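Local coordinates for putative permease protein, ABC transporter (Porphyromonas gingivalis, PDB 3IS6) that is probably part of an ABC transporter permease, of which this chain holds the MacB-like periplasmic core domain, and may take part in transport across the membrane, at residues I14-T19 with S222-N227; G53-T58 with Y183-P188; M68-N73 with L125-R130. All coordinates share one frame; numbering follows the deposited sequence. Where two conformers were deposited one is given.

Contact 1. Residues I14-T19 with S222-N227; sequences ICIVKT and SLTPFN
Phe226 N bonds to Ile14 O at 2.9 Å and carries the strand pairing one step past the end of strand 218-225. Next along, the carbonyl of Thr224 receives the backbone N-H of Ile16, with Ile16 N 2.9 Å from Thr224 O. Thr224 O also lies 3.2 Å from Cys15 CB. Thr224 N returns a bond to Ile16 O, nearly straight at 170°. Lys18 and Ser222 form a second hydrogen-bonded antiparallel pair.

On one face Ile16, Lys18 and Thr224 pack together. The methyl CG2 of Thr224 touches both Ile16 CG1 and Lys18 CG, each at 3.7 Å. Ile16 holds CG1 between its backbone N and carbonyl carbon (chi1 60°), beside that methyl. Its other branch turns to the phenyl group, with Ile16 CG2 3.6 Å from Phe226 CD1. Ile14 CG2 rests on CB of Phe226 at 3.9 Å. The other face is apolar. There Val17 CG2 meets Leu223 CD2 at 3.8 Å.

The amine of Lys18 leaves the contact for a salt bridge with Asp35. Strand 14-23 lies between strands 218-225 and 181-186 here, and Cys15 and Val17 bond to Val184 and Ala182 of the latter. Phe226 stacks edge-to-face on Tyr183 of that strand.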
loop_
_atom_site.group_PDB
_atom_site.type_symbol
_atom_site.label_atom_id
_atom_site.label_comp_id
_atom_site.label_asym_id
_atom_site.label_seq_id
_atom_site.Cartn_x
_atom_site.Cartn_y
_atom_site.Cartn_z
ATOM N N ILE A 14 -23.915 5.720 -16.377
ATOM C CA ILE A 14 -22.642 5.684 -15.695
ATOM C C ILE A 14 -21.767 6.855 -16.069
ATOM O O ILE A 14 -21.604 7.145 -17.199
ATOM C CB ILE A 14 -21.878 4.403 -16.006
ATOM C CG1 ILE A 14 -22.722 3.194 -15.680
ATOM C CG2 ILE A 14 -20.596 4.378 -15.278
ATOM C CD1 ILE A 14 -22.135 1.944 -16.113
ATOM N N CYS A 15 -21.202 7.480 -15.057
ATOM C CA CYS A 15 -20.278 8.572 -15.165
ATOM C C CYS A 15 -18.975 8.238 -14.439
ATOM O O CYS A 15 -18.940 7.362 -13.648
ATOM C CB CYS A 15 -20.860 9.822 -14.536
ATOM S SG CYS A 15 -22.349 10.444 -15.254
ATOM N N ILE A 16 -17.926 8.973 -14.738
ATOM C CA ILE A 16 -16.719 8.960 -13.971
ATOM C C ILE A 16 -16.511 10.342 -13.409
ATOM O O ILE A 16 -17.069 11.286 -13.894
ATOM C CB ILE A 16 -15.458 8.521 -14.747
ATOM C CG1 ILE A 16 -15.158 9.426 -15.913
ATOM C CG2 ILE A 16 -15.567 7.122 -15.216
ATOM C CD1 ILE A 16 -13.699 9.471 -16.295
ATOM N N VAL A 17 -15.695 10.436 -12.383
ATOM C CA VAL A 17 -15.444 11.678 -11.741
ATOM C C VAL A 17 -14.173 12.264 -12.262
ATOM O O VAL A 17 -13.148 11.700 -12.144
ATOM C CB VAL A 17 -15.287 11.524 -10.245
ATOM C CG1 VAL A 17 -15.073 12.790 -9.644
ATOM C CG2 VAL A 17 -16.444 10.821 -9.640
ATOM N N LYS A 18 -14.301 13.442 -12.822
ATOM C CA LYS A 18 -13.198 14.205 -13.342
ATOM C C LYS A 18 -12.888 15.390 -12.446
ATOM O O LYS A 18 -13.686 15.798 -11.662
ATOM C CB LYS A 18 -13.476 14.698 -14.760
ATOM C CG LYS A 18 -13.889 13.652 -15.728
ATOM C CD LYS A 18 -12.906 13.504 -16.813
ATOM C CE LYS A 18 -12.386 14.804 -17.245
ATOM N NZ LYS A 18 -11.035 14.699 -17.647
ATOM N N THR A 19 -11.688 15.900 -12.578
ATOM C CA THR A 19 -11.224 17.003 -11.796
ATOM C C THR A 19 -10.684 18.059 -12.725
ATOM O O THR A 19 -9.913 17.751 -13.601
ATOM C CB THR A 19 -10.092 16.570 -10.894
ATOM O OG1 THR A 19 -10.453 15.380 -10.209
ATOM C CG2 THR A 19 -9.762 17.624 -9.904
ATOM N N SER A 222 -16.271 17.081 -11.186
ATOM C CA SER A 222 -17.517 16.996 -11.885
ATOM C C SER A 222 -17.711 15.670 -12.548
ATOM O O SER A 222 -16.779 15.085 -12.980
ATOM C CB SER A 222 -17.636 18.109 -12.896
ATOM O OG SER A 222 -16.694 17.965 -13.904
ATOM N N LEU A 223 -18.944 15.228 -12.626
ATOM C CA LEU A 223 -19.289 14.007 -13.285
ATOM C C LEU A 223 -19.369 14.164 -14.785
ATOM O O LEU A 223 -19.934 15.107 -15.268
ATOM C CB LEU A 223 -20.606 13.511 -12.781
ATOM C CG LEU A 223 -20.742 13.368 -11.289
ATOM C CD1 LEU A 223 -22.043 12.887 -10.988
ATOM C CD2 LEU A 223 -19.754 12.440 -10.736
ATOM N N THR A 224 -18.800 13.214 -15.501
ATOM C CA THR A 224 -18.847 13.150 -16.942
ATOM C C THR A 224 -19.267 11.758 -17.382
ATOM O O THR A 224 -18.845 10.822 -16.820
ATOM C CB THR A 224 -17.487 13.501 -17.538
ATOM O OG1 THR A 224 -17.667 14.119 -18.790
ATOM C CG2 THR A 224 -16.687 12.290 -17.783
ATOM N N PRO A 225 -20.069 11.634 -18.417
ATOM C CA PRO A 225 -20.566 10.339 -18.837
ATOM C C PRO A 225 -19.432 9.420 -19.220
ATOM O O PRO A 225 -18.477 9.869 -19.755
ATOM C CB PRO A 225 -21.367 10.686 -20.078
ATOM C CG PRO A 225 -21.744 12.016 -19.897
ATOM C CD PRO A 225 -20.599 12.679 -19.283
ATOM N N PHE A 226 -19.546 8.147 -18.917
ATOM C CA PHE A 226 -18.443 7.245 -19.121
ATOM C C PHE A 226 -18.527 6.602 -20.470
ATOM O O PHE A 226 -19.451 5.925 -20.741
ATOM C CB PHE A 226 -18.452 6.182 -18.025
ATOM C CG PHE A 226 -17.457 5.088 -18.208
ATOM C CD1 PHE A 226 -16.132 5.354 -18.355
ATOM C CD2 PHE A 226 -17.855 3.782 -18.204
ATOM C CE1 PHE A 226 -15.238 4.331 -18.527
ATOM C CE2 PHE A 226 -16.978 2.786 -18.366
ATOM C CZ PHE A 226 -15.673 3.050 -18.526
ATOM N N ASN A 227 -17.523 6.830 -21.293
ATOM C CA ASN A 227 -17.357 6.130 -22.546
ATOM C C ASN A 227 -16.180 5.171 -22.441
ATOM O O ASN A 227 -15.089 5.568 -22.351
ATOM C CB ASN A 227 -17.116 7.127 -23.672
ATOM C CG ASN A 227 -16.989 6.479 -25.021
ATOM O OD1 ASN A 227 -16.707 5.322 -25.136
ATOM N ND2 ASN A 227 -17.203 7.250 -26.050
#

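Contact 2. Residues G53-T58 with Y183-P188; sequences GVELAT and YVRLRP
Val54 and Val184 meet in the tightly packed part of this contact, with Val54 CG1 3.8 Å from Val184 CG1 and the two side chains at about a right angle. Ala57 and Val184 form a close non-hydrogen-bonded antiparallel pair. Next to it Thr58 and Tyr183 bond in both directions, and Tyr183 N is 2.9 Å from Thr58 O.

The register slips at a classic beta bulge, where Glu55 and Leu56 both face Arg185. Arg185 O takes the N-H of Leu56 on a lone pair, with Leu56 N at 3.2 Å. The N-H of Glu55 adds a weak, bent bond to the same oxygen.

The charged edge opens to solvent at Arg187 and part of Glu55, while Arg185 is buried. Arg185 starts with CG anti to its backbone N (chi1 -174°), then bends at chi2 and chi3. This brings Arg185 NH1 to 2.8 Å from Glu55 OE2 in a salt bridge. The nitrogen comes from above the carboxylate plane, and the carboxylate and guanidinium planes are 69° apart. Leu56 CD2 lies over one face of the Arg185 guanidinium. Arg187 lays its guanidinium over Glu55 CA, with Arg187 CZ 4.0 Å away.

The other oxygen, Glu55 OE1, forms a salt bridge with Arg13. Strand 181-186 runs between strands 54-70 and 14-23. Helix 86-90 packs on Leu56, Thr58 and Arg185 through Met90, while Ile47 of helix 43-50 touches Val54.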
loop_
_atom_site.group_PDB
_atom_site.type_symbol
_atom_site.label_atom_id
_atom_site.label_comp_id
_atom_site.label_asym_id
_atom_site.label_seq_id
_atom_site.Cartn_x
_atom_site.Cartn_y
_atom_site.Cartn_z
ATOM N N GLY A 53 -29.332 11.577 -5.716
ATOM C CA GLY A 53 -29.463 11.135 -7.070
ATOM C C GLY A 53 -28.394 10.185 -7.549
ATOM O O GLY A 53 -28.380 9.845 -8.692
ATOM N N VAL A 54 -27.521 9.750 -6.668
ATOM C CA VAL A 54 -26.530 8.758 -7.021
ATOM C C VAL A 54 -27.047 7.407 -6.623
ATOM O O VAL A 54 -27.307 7.186 -5.486
ATOM C CB VAL A 54 -25.262 9.030 -6.260
ATOM C CG1 VAL A 54 -24.288 7.941 -6.419
ATOM C CG2 VAL A 54 -24.703 10.285 -6.683
ATOM N N GLU A 55 -27.275 6.533 -7.573
ATOM C CA GLU A 55 -27.624 5.174 -7.279
ATOM C C GLU A 55 -26.531 4.314 -6.666
ATOM O O GLU A 55 -26.751 3.590 -5.738
ATOM C CB GLU A 55 -28.076 4.516 -8.553
ATOM C CG GLU A 55 -28.922 3.342 -8.387
ATOM C CD GLU A 55 -29.540 2.873 -9.668
ATOM O OE1 GLU A 55 -30.002 3.703 -10.448
ATOM O OE2 GLU A 55 -29.579 1.659 -9.881
ATOM N N LEU A 56 -25.358 4.361 -7.255
ATOM C CA LEU A 56 -24.256 3.576 -6.788
ATOM C C LEU A 56 -22.968 4.276 -7.163
ATOM O O LEU A 56 -22.907 4.864 -8.197
ATOM C CB LEU A 56 -24.327 2.213 -7.441
ATOM C CG LEU A 56 -23.303 1.133 -7.122
ATOM C CD1 LEU A 56 -23.534 0.654 -5.745
ATOM C CD2 LEU A 56 -23.341 0.008 -8.059
ATOM N N ALA A 57 -21.960 4.206 -6.306
ATOM C CA ALA A 57 -20.614 4.625 -6.628
ATOM C C ALA A 57 -19.583 3.601 -6.188
ATOM O O ALA A 57 -19.742 2.972 -5.206
ATOM C CB ALA A 57 -20.312 5.895 -6.039
ATOM N N THR A 58 -18.529 3.459 -6.958
ATOM C CA THR A 58 -17.472 2.526 -6.656
ATOM C C THR A 58 -16.132 3.024 -7.169
ATOM O O THR A 58 -16.098 3.871 -7.991
ATOM C CB THR A 58 -17.811 1.100 -7.122
ATOM O OG1 THR A 58 -17.018 0.165 -6.421
ATOM C CG2 THR A 58 -17.605 0.904 -8.588
ATOM N N TYR A 183 -16.408 5.569 -10.380
ATOM C CA TYR A 183 -17.530 5.372 -11.232
ATOM C C TYR A 183 -18.798 5.620 -10.448
ATOM O O TYR A 183 -18.947 5.152 -9.367
ATOM C CB TYR A 183 -17.555 3.970 -11.768
ATOM C CG TYR A 183 -16.349 3.535 -12.576
ATOM C CD1 TYR A 183 -16.246 3.814 -13.909
ATOM C CD2 TYR A 183 -15.312 2.843 -11.994
ATOM C CE1 TYR A 183 -15.188 3.410 -14.622
ATOM C CE2 TYR A 183 -14.238 2.450 -12.711
ATOM C CZ TYR A 183 -14.181 2.725 -14.025
ATOM O OH TYR A 183 -13.112 2.319 -14.734
ATOM N N VAL A 184 -19.689 6.377 -11.035
ATOM C CA VAL A 184 -20.925 6.747 -10.412
ATOM C C VAL A 184 -22.115 6.449 -11.302
ATOM O O VAL A 184 -22.165 6.911 -12.400
ATOM C CB VAL A 184 -20.914 8.230 -10.159
ATOM C CG1 VAL A 184 -22.109 8.663 -9.476
ATOM C CG2 VAL A 184 -19.745 8.630 -9.416
ATOM N N ARG A 185 -23.088 5.710 -10.814
ATOM C CA ARG A 185 -24.309 5.519 -11.546
ATOM C C ARG A 185 -25.430 6.363 -10.977
ATOM O O ARG A 185 -25.797 6.209 -9.860
ATOM C CB ARG A 185 -24.723 4.067 -11.538
ATOM C CG ARG A 185 -25.899 3.752 -12.380
ATOM C CD ARG A 185 -26.694 2.640 -11.824
ATOM N NE ARG A 185 -26.009 1.390 -11.945
ATOM C CZ ARG A 185 -26.198 0.371 -11.140
ATOM N NH1 ARG A 185 -27.094 0.446 -10.184
ATOM N NH2 ARG A 185 -25.511 -0.721 -11.310
ATOM N N LEU A 186 -25.946 7.259 -11.791
ATOM C CA LEU A 186 -27.054 8.110 -11.438
ATOM C C LEU A 186 -28.431 7.481 -11.623
ATOM O O LEU A 186 -28.625 6.664 -12.470
ATOM C CB LEU A 186 -26.979 9.398 -12.233
ATOM C CG LEU A 186 -25.655 10.099 -12.248
ATOM C CD1 LEU A 186 -25.616 11.159 -13.225
ATOM C CD2 LEU A 186 -25.345 10.608 -10.929
ATOM N N ARG A 187 -29.398 7.938 -10.850
ATOM C CA ARG A 187 -30.773 7.569 -11.069
ATOM C C ARG A 187 -31.307 8.218 -12.329
ATOM O O ARG A 187 -30.829 9.232 -12.765
ATOM C CB ARG A 187 -31.638 7.981 -9.901
ATOM C CG ARG A 187 -31.010 7.826 -8.603
ATOM C CD ARG A 187 -31.979 7.321 -7.568
ATOM N NE ARG A 187 -31.349 7.112 -6.273
ATOM C CZ ARG A 187 -31.249 5.932 -5.682
ATOM N NH1 ARG A 187 -31.761 4.857 -6.250
ATOM N NH2 ARG A 187 -30.652 5.838 -4.515
ATOM N N PRO A 188 -32.344 7.638 -12.882
ATOM C CA PRO A 188 -32.883 8.118 -14.141
ATOM C C PRO A 188 -33.288 9.568 -14.027
ATOM O O PRO A 188 -33.819 9.991 -13.042
ATOM C CB PRO A 188 -34.124 7.272 -14.302
ATOM C CG PRO A 188 -33.862 6.113 -13.565
ATOM C CD PRO A 188 -33.114 6.505 -12.386
#

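Contact 3. Residues M68-N73 with L125-R130; sequences MILEDN and LGKRLR
Glu71 and Arg128 form a side-on, two-point salt bridge. Glu71 and Asp72 sit in the turn of the beta hairpin that joins strands 54-70 and 74-83 of the MacB-like periplasmic core domain. Arg128 NH2 bonds to Glu71 OE1 at 3.0 Å, in the guanidinium plane and on the syn lone pair, almost straight at 173°. Arg128 NE reaches Glu71 OE2 at 3.2 Å. The backbone joins in, with Arg128 N 2.8 Å from Glu71 OE2. Both donors come to this oxygen from the same face of the carboxylate plane. Three N-H groups therefore grip one carboxylate and fix its rotation. The bend of Glu71 at chi2 (-66°) folds the carboxylate back toward Arg128.

A second salt bridge joins Asp72 OD1 to NH1 of Arg130. The oxygen lies at the edge of the guanidinium. Arg130 NE and NH2 bond to the backbone carbonyls of Arg138 and Asp137, which helps to position the group.

Farther in, the antiparallel pair Ile69 and Arg130 bonds in both directions, with Ile69 N 2.9 Å from Arg130 O. Glu71 N bonds to Arg128 O just beyond the strand end. The apolar face holds Met68, Leu70 and Leu129, and Met159 of strand 159-162 packs on it. Leu70 CD1 lies 4.0 Å from Leu129 CD2. Met68 is selenomethionine, and its bend at chi2 (-65°) carries Met68 CE to 3.8 Å from Leu129 CB.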
loop_
_atom_site.group_PDB
_atom_site.type_symbol
_atom_site.label_atom_id
_atom_site.label_comp_id
_atom_site.label_asym_id
_atom_site.label_seq_id
_atom_site.Cartn_x
_atom_site.Cartn_y
_atom_site.Cartn_z
HETATM N N MSE A 68 3.054 -13.695 -11.611
HETATM C CA MSE A 68 2.545 -14.534 -10.545
HETATM C C MSE A 68 2.927 -15.990 -10.794
HETATM O O MSE A 68 2.863 -16.428 -11.886
HETATM C CB MSE A 68 1.037 -14.450 -10.456
HETATM C CG MSE A 68 0.453 -13.115 -10.202
HETATM SE SE MSE A 68 0.835 -12.322 -8.545
HETATM C CE MSE A 68 -0.298 -13.229 -7.458
ATOM N N ILE A 69 3.310 -16.721 -9.770
ATOM C CA ILE A 69 3.580 -18.093 -9.851
ATOM C C ILE A 69 2.406 -18.911 -9.268
ATOM O O ILE A 69 1.991 -18.644 -8.179
ATOM C CB ILE A 69 4.906 -18.461 -9.158
ATOM C CG1 ILE A 69 6.057 -17.677 -9.791
ATOM C CG2 ILE A 69 5.155 -19.976 -9.257
ATOM C CD1 ILE A 69 7.395 -17.876 -9.103
ATOM N N LEU A 70 1.941 -19.904 -9.991
ATOM C CA LEU A 70 0.813 -20.699 -9.549
ATOM C C LEU A 70 1.297 -21.987 -8.924
ATOM O O LEU A 70 2.004 -22.699 -9.529
ATOM C CB LEU A 70 -0.071 -21.027 -10.723
ATOM C CG LEU A 70 -1.288 -21.885 -10.482
ATOM C CD1 LEU A 70 -2.268 -21.233 -9.603
ATOM C CD2 LEU A 70 -1.884 -22.301 -11.769
ATOM N N GLU A 71 0.965 -22.226 -7.677
ATOM C CA GLU A 71 1.288 -23.485 -7.021
ATOM C C GLU A 71 2.766 -23.827 -7.146
ATOM O O GLU A 71 3.119 -24.932 -7.401
ATOM C CB GLU A 71 0.420 -24.624 -7.525
ATOM C CG GLU A 71 -1.047 -24.554 -7.119
ATOM C CD GLU A 71 -1.299 -24.700 -5.621
ATOM O OE1 GLU A 71 -0.480 -25.271 -4.926
ATOM O OE2 GLU A 71 -2.315 -24.237 -5.119
ATOM N N ASP A 72 3.603 -22.823 -7.029
ATOM C CA ASP A 72 5.019 -22.988 -6.967
ATOM C C ASP A 72 5.632 -23.530 -8.234
ATOM O O ASP A 72 6.715 -23.981 -8.192
ATOM C CB ASP A 72 5.412 -23.898 -5.808
ATOM C CG ASP A 72 5.010 -23.345 -4.461
ATOM O OD1 ASP A 72 5.451 -22.279 -4.106
ATOM O OD2 ASP A 72 4.254 -23.970 -3.744
ATOM N N ASN A 73 4.947 -23.476 -9.347
ATOM C CA ASN A 73 5.510 -23.971 -10.584
ATOM C C ASN A 73 5.568 -22.975 -11.738
ATOM O O ASN A 73 6.569 -22.392 -11.976
ATOM C CB ASN A 73 4.777 -25.237 -11.006
ATOM C CG ASN A 73 5.412 -25.941 -12.189
ATOM O OD1 ASN A 73 6.478 -25.617 -12.623
ATOM N ND2 ASN A 73 4.716 -26.911 -12.700
ATOM N N LEU A 125 -9.942 -23.077 -9.203
ATOM C CA LEU A 125 -10.578 -22.638 -7.993
ATOM C C LEU A 125 -9.902 -23.248 -6.801
ATOM O O LEU A 125 -9.682 -24.395 -6.753
ATOM C CB LEU A 125 -12.038 -23.027 -8.030
ATOM C CG LEU A 125 -12.932 -22.375 -7.019
ATOM C CD1 LEU A 125 -13.118 -20.975 -7.351
ATOM C CD2 LEU A 125 -14.265 -23.054 -6.995
ATOM N N GLY A 126 -9.555 -22.428 -5.845
ATOM C CA GLY A 126 -8.893 -22.865 -4.653
ATOM C C GLY A 126 -7.394 -22.972 -4.745
ATOM O O GLY A 126 -6.750 -23.131 -3.774
ATOM N N LYS A 127 -6.840 -22.828 -5.924
ATOM C CA LYS A 127 -5.401 -22.842 -6.083
ATOM C C LYS A 127 -4.726 -21.568 -5.551
ATOM O O LYS A 127 -5.345 -20.567 -5.327
ATOM C CB LYS A 127 -5.034 -23.126 -7.517
ATOM C CG LYS A 127 -5.231 -24.542 -7.917
ATOM C CD LYS A 127 -4.944 -24.767 -9.363
ATOM C CE LYS A 127 -4.459 -26.159 -9.641
ATOM N NZ LYS A 127 -4.268 -26.441 -11.032
ATOM N N ARG A 128 -3.440 -21.642 -5.346
ATOM C CA ARG A 128 -2.713 -20.578 -4.703
ATOM C C ARG A 128 -1.678 -19.889 -5.611
ATOM O O ARG A 128 -0.953 -20.540 -6.305
ATOM C CB ARG A 128 -2.057 -21.085 -3.433
ATOM C CG ARG A 128 -3.026 -21.527 -2.363
ATOM C CD ARG A 128 -2.377 -22.454 -1.354
ATOM N NE ARG A 128 -1.842 -23.651 -1.985
ATOM C CZ ARG A 128 -1.614 -24.806 -1.373
ATOM N NH1 ARG A 128 -1.868 -24.952 -0.091
ATOM N NH2 ARG A 128 -1.119 -25.812 -2.047
ATOM N N LEU A 129 -1.667 -18.573 -5.554
ATOM C CA LEU A 129 -0.837 -17.696 -6.354
ATOM C C LEU A 129 0.072 -16.850 -5.473
ATOM O O LEU A 129 -0.328 -16.417 -4.447
ATOM C CB LEU A 129 -1.710 -16.716 -7.132
ATOM C CG LEU A 129 -2.422 -17.095 -8.400
ATOM C CD1 LEU A 129 -3.312 -16.052 -8.867
ATOM C CD2 LEU A 129 -1.445 -17.364 -9.424
ATOM N N ARG A 130 1.286 -16.596 -5.900
ATOM C CA ARG A 130 2.095 -15.585 -5.260
ATOM C C ARG A 130 3.002 -14.844 -6.233
ATOM O O ARG A 130 3.268 -15.304 -7.286
ATOM C CB ARG A 130 2.850 -16.150 -4.089
ATOM C CG ARG A 130 3.967 -16.983 -4.437
ATOM C CD ARG A 130 4.728 -17.371 -3.207
ATOM N NE ARG A 130 3.953 -18.159 -2.286
ATOM C CZ ARG A 130 3.979 -19.468 -2.262
ATOM N NH1 ARG A 130 4.723 -20.092 -3.127
ATOM N NH2 ARG A 130 3.254 -20.151 -1.403
#

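In the fold
The three contacts belong to one mixed sheet. Contact 1 joins strands 14-23 and 218-225, and contact 2 joins strands 54-70 and 181-186. They lie side by side, with centres 11 Å apart, because strands 14-23 and 181-186 are neighbours. Contact 2 is the buried one, while contacts 1 and 3 are partly buried. Contacts 2 and 3 both use strand 54-70, at opposite ends. Their centres are 36 Å apart, so this long strand spans the two regions of the sheet. Contact 1 is held by backbone bonds and apolar packing. Contact 2 adds a salt bridge at a bulge. Contact 3 has salt bridges from residues just past a strand end.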